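Local coordinates for protein putative esterase (PDB 2RAU) that probably hydrolyses ester bonds, as a putative lipase or esterase of the alpha/beta-hydrolase fold that binds calcium ions, at residues A[28-31]-A[37-40]; A[62-65]-A[69-72]; A[100-105]-A[119-124]; A[124-129]-A[274-279]. All coordinates share one frame; numbering follows the deposited sequence.

Contact 1 (A[28-31]-A[37-40]); sequences MKRE and IISL
Met28 and Ile38 form a hydrogen-bonded pair near the turn of an antiparallel beta hairpin, made by strands 21-29 and 37-45 in the mixed sheet of an alpha/beta-hydrolase fold. The two backbone bonds of the pair are nearly straight: Met28 N gives its hydrogen to Ile38 O at 2.9 Å, and Ile38 N returns one to Met28 O at 3.1 Å. Met28 O also receives the CA-H of Ile37.

The tight side is the face bearing Met28 and Ile38, where helix 123-141 packs against Ile38. The branched, wholly apolar isoleucine suits this buried position, and its CG1 arm, set between the backbone N and the carbonyl carbon (chi1 60°), meets the aliphatic part of Arg30. Arg30 CD lies 4.0 Å from Ile38 CD1. Bends at chi2 and chi3 turn the guanidinium of Arg30 to the helix, where its NE forms a salt bridge with Asp129; an aliphatic stem and a charged end serve both contacts. The selenium end of the selenomethionine at Met28 leads off from Ile38, so that only its CB comes near, 4.2 Å from Ile38 CG1.

On the other face, where Lys29 and Ile37 form the next, non-hydrogen-bonded pair, the contact is looser and partly open to solvent. Lys29 can therefore keep its charged end in polar surroundings: its NZ bonds to the backbone oxygens of Arg30, Ser33 and Asp36 round the turn. Across the strands, its methylene chain makes one apolar touch, Lys29 CD to Ile37 CG1 at 3.9 Å.

Contact 2 (A[62-65]-A[69-72]); sequences SGEQ and ISWN
Gln65, in the first turn of the short helix 63-68, and Ile69, just after its end, have CA atoms 4.1 Å apart; here the chain turns out of the helix and back along its side. Ile69 N donates to Gln65 O at 2.9 Å, with the donor lying above the carbonyl plane, and reaches Glu64 O only weakly. Positive phi at Ile69 (52°) breaks the helical path and sends the following residues into strand 70-71, which runs past the Glu64 side chain.

At the other end of the helix Ser62 is the N-cap: its OG accepts from Gln65 N at 3.0 Å in a capping bond. Serine suits the place because its short hydroxyl can reach forward to a first-turn NH. The same OG donates to a water, which in turn donates to Ser70 O, 2.7 Å away, so one water ties the helix start to the strand.

Glu64 makes the main side-chain link. With CG anti to the backbone N (chi1 -175°) and the rest of the chain extended, its carboxylate is carried to the turn of the small antiparallel hairpin formed by strands 70-71 and 74-75. Ser70 OG donates to Glu64 OE2 at 2.7 Å, on the anti side, while Asn72 N gives its hydrogen to Glu64 OE1 at 2.9 Å, on the syn side. Gly73 N adds a bond to OE2 and His104 NE2 one to OE1. Four bonds thus hold the group against rotation, and a carboxylate, with two oxygens that can each accept more than one bond, is fitted to take them. Thr68 OG1 is a further partner of Ser70 OG.

Contact 3 (A[100-105]-A[119-124]); sequences DYRTHY and ANWGWS
The loop that follows strand 94-100 of the alpha/beta-hydrolase sheet meets, through one indole, the turn that leads into helix 123-141: Trp121 lies over the 3-10 turn at Arg102 and Thr103. Trp121 is the centre of an inverse gamma turn just before the N-cap Gly122, and its side chain leaves the backbone toward the loop.

The chief interaction is CH-pi. Arg102 CB sits over the face of the six-membered ring, 3.7 Å from its centroid and 20° off the normal. From there the extended arginine chain continues obliquely across the same indole, bringing Arg102 CD within 3.9 Å of Trp121 NE1. The guanidinium plane is turned 68° from the ring, so the two flat groups do not lie parallel. Its charge is met by salt bridges to Asp129 and Asp36. Asp36 OD1 accepts from both Arg102 NH1 and Trp121 NE1, which probably fixes the two groups relative to each other.

Tryptophan fits this buried place because it offers a broad apolar face and a single N-H that needs one acceptor. Beyond the arginine, Thr103 borders the far end of the ring, with its methyl CG2 (anti to the carbonyl carbon) 3.9 Å from Trp121 CZ3.

Contact 4 (A[124-129]-A[274-279]); sequences STWISD and PYWPYR
Trp126 and Trp276 make the aromatic part of the contact, which joins helix 123-141 of the alpha/beta-hydrolase fold to strand 275-277, paired with strand 207-209 outside the main sheet. The five-membered ring of Trp126 and the six-membered ring of Trp276 have centroids 5.6 Å apart and planes at 75°, an oblique meeting. The nearest atoms are Trp126 NE1 and Trp276 CH2, at 3.8 Å. A chi1 of -170°, which turns CG away from the backbone N, brings the outer ring of Trp276 nearer to the helix. Phe153 meets both indoles, and Tyr101 meets Trp126, extending the aromatic cluster. Trp276 also lies near, without touching, the probable nucleophile elbow.

The aliphatic part is smaller. Pro277 comes from the direction opposite to Trp126, and its CG lies 4.1 Å from Trp126 CH2. On its own strand, Pro277 CD rests 3.5 Å above the plane of the Trp276 ring, offset toward the rim, so the proline touches both indoles. A proline suits the spot because its closed ring presents a rigid apolar surface.

Between the two segments there is no polar bond; within the helix Ser128 OG donates to Thr125 O at 2.7 Å, and Asp129 turns its carboxylate to Arg30 and Arg102.

Since buried rings make the contact, its hold should come mainly from dispersion and exclusion of water. Fit of the indoles and the proline probably matters more than directed bonds.

Contacts 1 and 2 come first along the chain; contact 3 follows, and contact 4 begins at Ser124, which it shares with contact 3. Contacts 3 and 4 have centres about 3 Å apart and both use helix 123-141, which also packs on the hairpin of contact 1, its centre 10 to 12 Å from theirs. Asp129 joins the three by salt bridges to Arg30 and Arg102. Contact 2 lies 15 to 17 Å from the others between centres and meets contact 3 where Asp100 and His104 bond to Glu64. Thus the hairpin of the main sheet, its flanking helix 123-141 and strand 275-277 outside that sheet are joined, with Glu64 linking helix 63-68 to the loop after strand 94-100.

Contact 1 (A[28-31]-A[37-40])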
loop_
_atom_site.group_PDB
_atom_site.type_symbol
_atom_site.label_atom_id
_atom_site.label_comp_id
_atom_site.label_asym_id
_atom_site.label_seq_id
_atom_site.Cartn_x
_atom_site.Cartn_y
_atom_site.Cartn_z
HETATM N N MSE A 28 -7.981 -15.847 -5.448
HETATM C CA MSE A 28 -7.307 -16.926 -6.148
HETATM C C MSE A 28 -6.408 -17.703 -5.191
HETATM O O MSE A 28 -5.584 -17.135 -4.511
HETATM C CB MSE A 28 -6.420 -16.407 -7.264
HETATM C CG MSE A 28 -5.619 -17.497 -8.012
HETATM SE SE MSE A 28 -4.563 -16.735 -9.465
HETATM C CE MSE A 28 -5.996 -16.681 -10.767
ATOM N N LYS A 29 -6.575 -19.021 -5.157
ATOM C CA LYS A 29 -5.668 -19.864 -4.450
ATOM C C LYS A 29 -4.346 -19.975 -5.177
ATOM O O LYS A 29 -4.288 -20.185 -6.394
ATOM C CB LYS A 29 -6.263 -21.235 -4.306
ATOM C CG LYS A 29 -5.435 -22.176 -3.426
ATOM C CD LYS A 29 -5.472 -21.697 -1.923
ATOM C CE LYS A 29 -4.644 -22.549 -0.905
ATOM N NZ LYS A 29 -3.176 -22.413 -1.043
ATOM N N ARG A 30 -3.269 -19.854 -4.400
ATOM C CA ARG A 30 -1.903 -19.956 -4.885
ATOM C C ARG A 30 -1.268 -21.187 -4.150
ATOM O O ARG A 30 -1.985 -22.008 -3.540
ATOM C CB ARG A 30 -1.141 -18.666 -4.563
ATOM C CG ARG A 30 -1.808 -17.368 -5.063
ATOM C CD ARG A 30 -1.870 -17.262 -6.568
ATOM N NE ARG A 30 -0.637 -16.756 -7.120
ATOM C CZ ARG A 30 -0.032 -17.167 -8.218
ATOM N NH1 ARG A 30 -0.499 -18.128 -8.959
ATOM N NH2 ARG A 30 1.071 -16.590 -8.599
ATOM N N GLU A 31 0.045 -21.347 -4.239
ATOM C CA GLU A 31 0.693 -22.515 -3.676
ATOM C C GLU A 31 1.767 -22.147 -2.665
ATOM O O GLU A 31 2.353 -21.093 -2.780
ATOM C CB GLU A 31 1.316 -23.343 -4.835
ATOM C CG GLU A 31 0.282 -23.970 -5.784
ATOM C CD GLU A 31 -0.796 -24.840 -5.059
ATOM O OE1 GLU A 31 -0.455 -25.556 -4.066
ATOM O OE2 GLU A 31 -1.992 -24.792 -5.496
ATOM N N ILE A 37 -2.797 -17.377 -0.687
ATOM C CA ILE A 37 -4.037 -16.876 -1.343
ATOM C C ILE A 37 -3.771 -15.437 -1.646
ATOM O O ILE A 37 -3.082 -14.757 -0.870
ATOM C CB ILE A 37 -5.280 -16.947 -0.397
ATOM C CG1 ILE A 37 -5.466 -18.376 0.106
ATOM C CG2 ILE A 37 -6.620 -16.406 -1.106
ATOM C CD1 ILE A 37 -6.627 -18.509 1.076
ATOM N N ILE A 38 -4.321 -14.955 -2.761
ATOM C CA ILE A 38 -4.318 -13.504 -3.103
ATOM C C ILE A 38 -5.738 -13.096 -3.454
ATOM O O ILE A 38 -6.595 -13.955 -3.712
ATOM C CB ILE A 38 -3.317 -13.079 -4.205
ATOM C CG1 ILE A 38 -3.625 -13.815 -5.524
ATOM C CG2 ILE A 38 -1.913 -13.365 -3.752
ATOM C CD1 ILE A 38 -2.738 -13.374 -6.707
ATOM N N SER A 39 -6.033 -11.814 -3.320
ATOM C CA SER A 39 -7.310 -11.324 -3.751
ATOM C C SER A 39 -7.208 -9.993 -4.479
ATOM O O SER A 39 -6.183 -9.334 -4.479
ATOM C CB SER A 39 -8.370 -11.346 -2.631
ATOM O OG SER A 39 -7.823 -11.028 -1.366
ATOM N N LEU A 40 -8.288 -9.639 -5.160
ATOM C CA LEU A 40 -8.320 -8.492 -6.024
ATOM C C LEU A 40 -9.605 -7.729 -5.794
ATOM O O LEU A 40 -10.666 -8.348 -5.739
ATOM C CB LEU A 40 -8.290 -8.970 -7.475
ATOM C CG LEU A 40 -8.473 -8.027 -8.628
ATOM C CD1 LEU A 40 -7.426 -6.975 -8.403
ATOM C CD2 LEU A 40 -8.228 -8.816 -9.931
#

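Contact 2 (A[62-65]-A[69-72])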
loop_
_atom_site.group_PDB
_atom_site.type_symbol
_atom_site.label_atom_id
_atom_site.label_comp_id
_atom_site.label_asym_id
_atom_site.label_seq_id
_atom_site.Cartn_x
_atom_site.Cartn_y
_atom_site.Cartn_z
ATOM N N SER A 62 -2.919 -3.629 2.370
ATOM C CA SER A 62 -3.737 -4.506 1.569
ATOM C C SER A 62 -4.708 -3.699 0.701
ATOM O O SER A 62 -4.978 -2.513 0.993
ATOM C CB SER A 62 -4.531 -5.427 2.485
ATOM O OG SER A 62 -5.509 -4.736 3.239
ATOM N N GLY A 63 -5.264 -4.352 -0.323
ATOM C CA GLY A 63 -6.279 -3.743 -1.145
ATOM C C GLY A 63 -7.504 -3.420 -0.310
ATOM O O GLY A 63 -8.119 -2.387 -0.516
ATOM N N GLU A 64 -7.860 -4.317 0.617
ATOM C CA GLU A 64 -8.937 -4.053 1.544
ATOM C C GLU A 64 -8.716 -2.729 2.313
ATOM O O GLU A 64 -9.615 -1.883 2.381
ATOM C CB GLU A 64 -9.096 -5.224 2.544
ATOM C CG GLU A 64 -10.313 -5.006 3.433
ATOM C CD GLU A 64 -10.558 -6.050 4.513
ATOM O OE1 GLU A 64 -9.812 -7.037 4.509
ATOM O OE2 GLU A 64 -11.511 -5.855 5.331
ATOM N N GLN A 65 -7.535 -2.544 2.878
ATOM C CA GLN A 65 -7.213 -1.319 3.567
ATOM C C GLN A 65 -7.409 -0.115 2.671
ATOM O O GLN A 65 -7.945 0.903 3.121
ATOM C CB GLN A 65 -5.795 -1.329 4.107
ATOM C CG GLN A 65 -5.527 -0.189 5.073
ATOM C CD GLN A 65 -4.143 -0.198 5.610
ATOM O OE1 GLN A 65 -3.161 -0.431 4.892
ATOM N NE2 GLN A 65 -4.041 0.060 6.911
ATOM N N ILE A 69 -10.426 0.619 4.624
ATOM C CA ILE A 69 -9.713 0.897 5.864
ATOM C C ILE A 69 -10.136 -0.127 6.918
ATOM O O ILE A 69 -10.470 0.204 8.063
ATOM C CB ILE A 69 -9.887 2.371 6.344
ATOM C CG1 ILE A 69 -10.000 3.329 5.109
ATOM C CG2 ILE A 69 -8.679 2.823 7.200
ATOM C CD1 ILE A 69 -10.203 4.798 5.448
ATOM N N SER A 70 -10.112 -1.383 6.474
ATOM C CA SER A 70 -10.521 -2.515 7.261
ATOM C C SER A 70 -9.579 -3.708 7.074
ATOM O O SER A 70 -8.747 -3.726 6.135
ATOM C CB SER A 70 -11.970 -2.839 6.891
ATOM O OG SER A 70 -12.169 -3.285 5.548
ATOM N N TRP A 71 -9.659 -4.655 8.018
ATOM C CA TRP A 71 -8.906 -5.928 7.982
ATOM C C TRP A 71 -9.845 -7.072 8.259
ATOM O O TRP A 71 -10.425 -7.161 9.340
ATOM C CB TRP A 71 -7.832 -5.906 9.058
ATOM C CG TRP A 71 -6.925 -7.086 9.089
ATOM C CD1 TRP A 71 -5.845 -7.325 8.293
ATOM C CD2 TRP A 71 -7.014 -8.192 9.990
ATOM N NE1 TRP A 71 -5.248 -8.497 8.663
ATOM C CE2 TRP A 71 -5.972 -9.076 9.669
ATOM C CE3 TRP A 71 -7.922 -8.546 10.987
ATOM C CZ2 TRP A 71 -5.773 -10.270 10.361
ATOM C CZ3 TRP A 71 -7.724 -9.707 11.677
ATOM C CH2 TRP A 71 -6.648 -10.553 11.380
ATOM N N ASN A 72 -10.074 -7.912 7.257
ATOM C CA ASN A 72 -10.977 -9.025 7.437
ATOM C C ASN A 72 -12.333 -8.612 7.875
ATOM O O ASN A 72 -13.014 -9.308 8.646
ATOM C CB ASN A 72 -10.352 -10.068 8.392
ATOM C CG ASN A 72 -9.246 -10.862 7.720
ATOM O OD1 ASN A 72 -9.409 -11.366 6.595
ATOM N ND2 ASN A 72 -8.152 -11.044 8.416
HETATM O O HOH W 1 -6.187 -4.656 5.851
#

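Contact 3 (A[100-105]-A[119-124])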
loop_
_atom_site.group_PDB
_atom_site.type_symbol
_atom_site.label_atom_id
_atom_site.label_comp_id
_atom_site.label_asym_id
_atom_site.label_seq_id
_atom_site.Cartn_x
_atom_site.Cartn_y
_atom_site.Cartn_z
ATOM N N ASP A 100 -4.793 -7.705 -2.559
ATOM C CA ASP A 100 -4.489 -8.244 -1.265
ATOM C C ASP A 100 -3.366 -9.270 -1.473
ATOM O O ASP A 100 -3.535 -10.281 -2.157
ATOM C CB ASP A 100 -5.656 -8.919 -0.613
ATOM C CG ASP A 100 -6.816 -7.991 -0.366
ATOM O OD1 ASP A 100 -6.581 -6.838 0.029
ATOM O OD2 ASP A 100 -7.977 -8.422 -0.480
ATOM N N TYR A 101 -2.194 -8.953 -0.947
ATOM C CA TYR A 101 -1.062 -9.842 -1.021
ATOM C C TYR A 101 -1.315 -11.031 -0.110
ATOM O O TYR A 101 -2.226 -10.995 0.710
ATOM C CB TYR A 101 0.177 -9.166 -0.498
ATOM C CG TYR A 101 0.593 -7.917 -1.217
ATOM C CD1 TYR A 101 0.807 -7.917 -2.604
ATOM C CD2 TYR A 101 0.827 -6.747 -0.515
ATOM C CE1 TYR A 101 1.233 -6.764 -3.263
ATOM C CE2 TYR A 101 1.263 -5.603 -1.153
ATOM C CZ TYR A 101 1.478 -5.605 -2.524
ATOM O OH TYR A 101 1.922 -4.436 -3.112
ATOM N N ARG A 102 -0.446 -12.032 -0.188
ATOM C CA ARG A 102 -0.579 -13.240 0.639
ATOM C C ARG A 102 -0.570 -12.943 2.143
ATOM O O ARG A 102 -1.137 -13.710 2.957
ATOM C CB ARG A 102 0.502 -14.263 0.264
ATOM C CG ARG A 102 0.456 -14.675 -1.208
ATOM C CD ARG A 102 1.467 -15.717 -1.512
ATOM N NE ARG A 102 1.614 -15.879 -2.950
ATOM C CZ ARG A 102 1.966 -17.006 -3.566
ATOM N NH1 ARG A 102 2.201 -18.124 -2.914
ATOM N NH2 ARG A 102 2.048 -17.007 -4.873
ATOM N N THR A 103 0.100 -11.859 2.504
ATOM C CA THR A 103 0.167 -11.340 3.889
ATOM C C THR A 103 -1.223 -11.077 4.462
ATOM O O THR A 103 -1.431 -11.148 5.666
ATOM C CB THR A 103 1.026 -10.056 3.941
ATOM O OG1 THR A 103 0.588 -9.182 2.883
ATOM C CG2 THR A 103 2.503 -10.404 3.874
ATOM N N HIS A 104 -2.203 -10.847 3.579
ATOM C CA HIS A 104 -3.540 -10.601 3.998
ATOM C C HIS A 104 -4.313 -11.845 4.447
ATOM O O HIS A 104 -5.453 -11.716 4.880
ATOM C CB HIS A 104 -4.328 -9.877 2.933
ATOM C CG HIS A 104 -5.504 -9.127 3.449
ATOM N ND1 HIS A 104 -5.437 -8.267 4.542
ATOM C CD2 HIS A 104 -6.782 -9.058 2.995
ATOM C CE1 HIS A 104 -6.634 -7.736 4.737
ATOM N NE2 HIS A 104 -7.464 -8.195 3.808
ATOM N N TYR A 105 -3.662 -13.003 4.401
ATOM C CA TYR A 105 -4.272 -14.280 4.782
ATOM C C TYR A 105 -3.525 -14.952 5.935
ATOM O O TYR A 105 -3.930 -16.037 6.388
ATOM C CB TYR A 105 -4.368 -15.201 3.551
ATOM C CG TYR A 105 -5.380 -14.620 2.602
ATOM C CD1 TYR A 105 -6.704 -14.863 2.803
ATOM C CD2 TYR A 105 -5.000 -13.756 1.574
ATOM C CE1 TYR A 105 -7.633 -14.266 2.035
ATOM C CE2 TYR A 105 -5.920 -13.144 0.815
ATOM C CZ TYR A 105 -7.246 -13.428 1.037
ATOM O OH TYR A 105 -8.248 -12.884 0.280
ATOM N N ALA A 119 8.880 -18.245 4.005
ATOM C CA ALA A 119 10.333 -18.211 3.694
ATOM C C ALA A 119 10.599 -17.859 2.208
ATOM O O ALA A 119 11.558 -17.170 1.891
ATOM C CB ALA A 119 10.975 -19.541 4.069
ATOM N N ASN A 120 9.748 -18.293 1.291
ATOM C CA ASN A 120 9.930 -17.973 -0.137
ATOM C C ASN A 120 8.884 -16.976 -0.641
ATOM O O ASN A 120 8.452 -17.033 -1.794
ATOM C CB ASN A 120 9.918 -19.258 -0.980
ATOM C CG ASN A 120 11.006 -20.184 -0.585
ATOM O OD1 ASN A 120 12.162 -19.911 -0.856
ATOM N ND2 ASN A 120 10.659 -21.287 0.075
ATOM N N TRP A 121 8.453 -16.083 0.239
ATOM C CA TRP A 121 7.639 -14.928 -0.174
ATOM C C TRP A 121 8.546 -13.764 -0.546
ATOM O O TRP A 121 8.618 -12.769 0.171
ATOM C CB TRP A 121 6.692 -14.555 0.957
ATOM C CG TRP A 121 5.506 -15.471 1.088
ATOM C CD1 TRP A 121 5.326 -16.690 0.497
ATOM C CD2 TRP A 121 4.373 -15.254 1.923
ATOM N NE1 TRP A 121 4.118 -17.218 0.889
ATOM C CE2 TRP A 121 3.521 -16.355 1.770
ATOM C CE3 TRP A 121 3.982 -14.211 2.760
ATOM C CZ2 TRP A 121 2.298 -16.442 2.408
ATOM C CZ3 TRP A 121 2.767 -14.304 3.423
ATOM C CH2 TRP A 121 1.943 -15.407 3.237
ATOM N N GLY A 122 9.229 -13.932 -1.673
ATOM C CA GLY A 122 10.157 -12.972 -2.239
ATOM C C GLY A 122 9.593 -12.312 -3.473
ATOM O O GLY A 122 8.405 -12.372 -3.736
ATOM N N TRP A 123 10.475 -11.717 -4.257
ATOM C CA TRP A 123 10.097 -10.953 -5.432
ATOM C C TRP A 123 9.460 -11.775 -6.538
ATOM O O TRP A 123 8.515 -11.335 -7.182
ATOM C CB TRP A 123 11.321 -10.166 -5.968
ATOM C CG TRP A 123 11.513 -8.951 -5.204
ATOM C CD1 TRP A 123 12.528 -8.658 -4.318
ATOM C CD2 TRP A 123 10.601 -7.864 -5.137
ATOM N NE1 TRP A 123 12.319 -7.429 -3.763
ATOM C CE2 TRP A 123 11.130 -6.926 -4.242
ATOM C CE3 TRP A 123 9.403 -7.571 -5.790
ATOM C CZ2 TRP A 123 10.501 -5.705 -3.987
ATOM C CZ3 TRP A 123 8.759 -6.386 -5.500
ATOM C CH2 TRP A 123 9.318 -5.454 -4.638
ATOM N N SER A 124 9.966 -12.964 -6.819
ATOM C CA SER A 124 9.314 -13.758 -7.872
ATOM C C SER A 124 7.876 -14.132 -7.460
ATOM O O SER A 124 6.957 -14.118 -8.289
ATOM C CB SER A 124 10.166 -14.965 -8.314
ATOM O OG SER A 124 10.323 -15.865 -7.266
#

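Contact 4 (A[124-129]-A[274-279])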
loop_
_atom_site.group_PDB
_atom_site.type_symbol
_atom_site.label_atom_id
_atom_site.label_comp_id
_atom_site.label_asym_id
_atom_site.label_seq_id
_atom_site.Cartn_x
_atom_site.Cartn_y
_atom_site.Cartn_z
ATOM N N SER A 124 9.966 -12.964 -6.819
ATOM C CA SER A 124 9.314 -13.758 -7.872
ATOM C C SER A 124 7.876 -14.132 -7.460
ATOM O O SER A 124 6.957 -14.118 -8.289
ATOM C CB SER A 124 10.166 -14.965 -8.314
ATOM O OG SER A 124 10.323 -15.865 -7.266
ATOM N N THR A 125 7.656 -14.404 -6.184
ATOM C CA THR A 125 6.305 -14.673 -5.704
ATOM C C THR A 125 5.395 -13.459 -5.859
ATOM O O THR A 125 4.316 -13.559 -6.425
ATOM C CB THR A 125 6.325 -15.188 -4.234
ATOM O OG1 THR A 125 7.042 -16.426 -4.199
ATOM C CG2 THR A 125 4.901 -15.368 -3.666
ATOM N N TRP A 126 5.826 -12.320 -5.338
ATOM C CA TRP A 126 5.048 -11.083 -5.384
ATOM C C TRP A 126 4.783 -10.663 -6.828
ATOM O O TRP A 126 3.671 -10.296 -7.144
ATOM C CB TRP A 126 5.775 -9.954 -4.598
ATOM C CG TRP A 126 5.118 -9.577 -3.297
ATOM C CD1 TRP A 126 4.693 -8.317 -2.919
ATOM C CD2 TRP A 126 4.757 -10.453 -2.213
ATOM N NE1 TRP A 126 4.117 -8.373 -1.668
ATOM C CE2 TRP A 126 4.162 -9.653 -1.205
ATOM C CE3 TRP A 126 4.904 -11.827 -1.983
ATOM C CZ2 TRP A 126 3.686 -10.182 -0.026
ATOM C CZ3 TRP A 126 4.423 -12.350 -0.804
ATOM C CH2 TRP A 126 3.848 -11.540 0.155
ATOM N N ILE A 127 5.828 -10.697 -7.657
ATOM C CA ILE A 127 5.698 -10.366 -9.081
ATOM C C ILE A 127 4.709 -11.318 -9.781
ATOM O O ILE A 127 3.829 -10.841 -10.513
ATOM C CB ILE A 127 7.045 -10.225 -9.786
ATOM C CG1 ILE A 127 7.753 -8.957 -9.241
ATOM C CG2 ILE A 127 6.842 -10.125 -11.331
ATOM C CD1 ILE A 127 9.167 -8.821 -9.681
ATOM N N SER A 128 4.744 -12.613 -9.451
ATOM C CA SER A 128 3.825 -13.568 -10.061
ATOM C C SER A 128 2.374 -13.252 -9.670
ATOM O O SER A 128 1.453 -13.399 -10.478
ATOM C CB SER A 128 4.192 -15.017 -9.726
ATOM O OG SER A 128 3.867 -15.371 -8.374
ATOM N N ASP A 129 2.167 -12.793 -8.442
ATOM C CA ASP A 129 0.851 -12.477 -7.950
ATOM C C ASP A 129 0.331 -11.207 -8.623
ATOM O O ASP A 129 -0.831 -11.137 -9.011
ATOM C CB ASP A 129 0.882 -12.272 -6.435
ATOM C CG ASP A 129 1.166 -13.561 -5.657
ATOM O OD1 ASP A 129 1.055 -14.625 -6.235
ATOM O OD2 ASP A 129 1.480 -13.504 -4.436
ATOM N N PRO A 274 -0.803 -8.105 10.146
ATOM C CA PRO A 274 0.141 -8.241 11.254
ATOM C C PRO A 274 1.613 -8.420 10.897
ATOM O O PRO A 274 2.483 -8.109 11.692
ATOM C CB PRO A 274 -0.359 -9.514 11.966
ATOM C CG PRO A 274 -1.147 -10.256 10.905
ATOM C CD PRO A 274 -1.746 -9.227 10.054
ATOM N N TYR A 275 1.871 -9.016 9.740
ATOM C CA TYR A 275 3.205 -9.480 9.374
ATOM C C TYR A 275 3.559 -9.273 7.923
ATOM O O TYR A 275 2.700 -9.297 7.038
ATOM C CB TYR A 275 3.336 -10.967 9.658
ATOM C CG TYR A 275 3.036 -11.419 11.078
ATOM C CD1 TYR A 275 3.834 -10.984 12.137
ATOM C CD2 TYR A 275 2.035 -12.345 11.347
ATOM C CE1 TYR A 275 3.593 -11.416 13.448
ATOM C CE2 TYR A 275 1.821 -12.810 12.630
ATOM C CZ TYR A 275 2.616 -12.338 13.669
ATOM O OH TYR A 275 2.446 -12.769 14.955
ATOM N N TRP A 276 4.860 -9.141 7.693
ATOM C CA TRP A 276 5.427 -8.926 6.371
ATOM C C TRP A 276 6.653 -9.829 6.240
ATOM O O TRP A 276 7.415 -9.910 7.148
ATOM C CB TRP A 276 5.860 -7.483 6.213
ATOM C CG TRP A 276 6.228 -7.081 4.844
ATOM C CD1 TRP A 276 7.495 -6.879 4.347
ATOM C CD2 TRP A 276 5.329 -6.810 3.757
ATOM N NE1 TRP A 276 7.425 -6.500 3.014
ATOM C CE2 TRP A 276 6.109 -6.451 2.634
ATOM C CE3 TRP A 276 3.945 -6.821 3.622
ATOM C CZ2 TRP A 276 5.537 -6.098 1.405
ATOM C CZ3 TRP A 276 3.393 -6.457 2.414
ATOM C CH2 TRP A 276 4.181 -6.095 1.322
ATOM N N PRO A 277 6.819 -10.528 5.099
ATOM C CA PRO A 277 7.946 -11.424 4.981
ATOM C C PRO A 277 9.286 -10.721 4.897
ATOM O O PRO A 277 9.462 -9.721 4.170
ATOM C CB PRO A 277 7.645 -12.190 3.693
ATOM C CG PRO A 277 6.884 -11.185 2.861
ATOM C CD PRO A 277 5.990 -10.510 3.876
ATOM N N TYR A 278 10.232 -11.224 5.674
ATOM C CA TYR A 278 11.634 -10.794 5.552
ATOM C C TYR A 278 12.241 -11.030 4.169
ATOM O O TYR A 278 13.152 -10.313 3.762
ATOM C CB TYR A 278 12.546 -11.493 6.613
ATOM C CG TYR A 278 12.797 -10.626 7.841
ATOM C CD1 TYR A 278 13.615 -9.502 7.762
ATOM C CD2 TYR A 278 12.247 -10.940 9.078
ATOM C CE1 TYR A 278 13.861 -8.703 8.877
ATOM C CE2 TYR A 278 12.471 -10.138 10.176
ATOM C CZ TYR A 278 13.291 -9.019 10.066
ATOM O OH TYR A 278 13.519 -8.194 11.154
ATOM N N ARG A 279 11.765 -12.050 3.469
ATOM C CA ARG A 279 12.402 -12.492 2.245
ATOM C C ARG A 279 12.528 -11.330 1.215
ATOM O O ARG A 279 13.570 -11.151 0.563
ATOM C CB ARG A 279 11.664 -13.749 1.712
ATOM C CG ARG A 279 12.181 -14.357 0.411
ATOM C CD ARG A 279 13.584 -14.748 0.617
ATOM N NE ARG A 279 14.144 -15.586 -0.437
ATOM C CZ ARG A 279 14.408 -16.887 -0.308
ATOM N NH1 ARG A 279 14.123 -17.568 0.801
ATOM N NH2 ARG A 279 14.969 -17.523 -1.312
#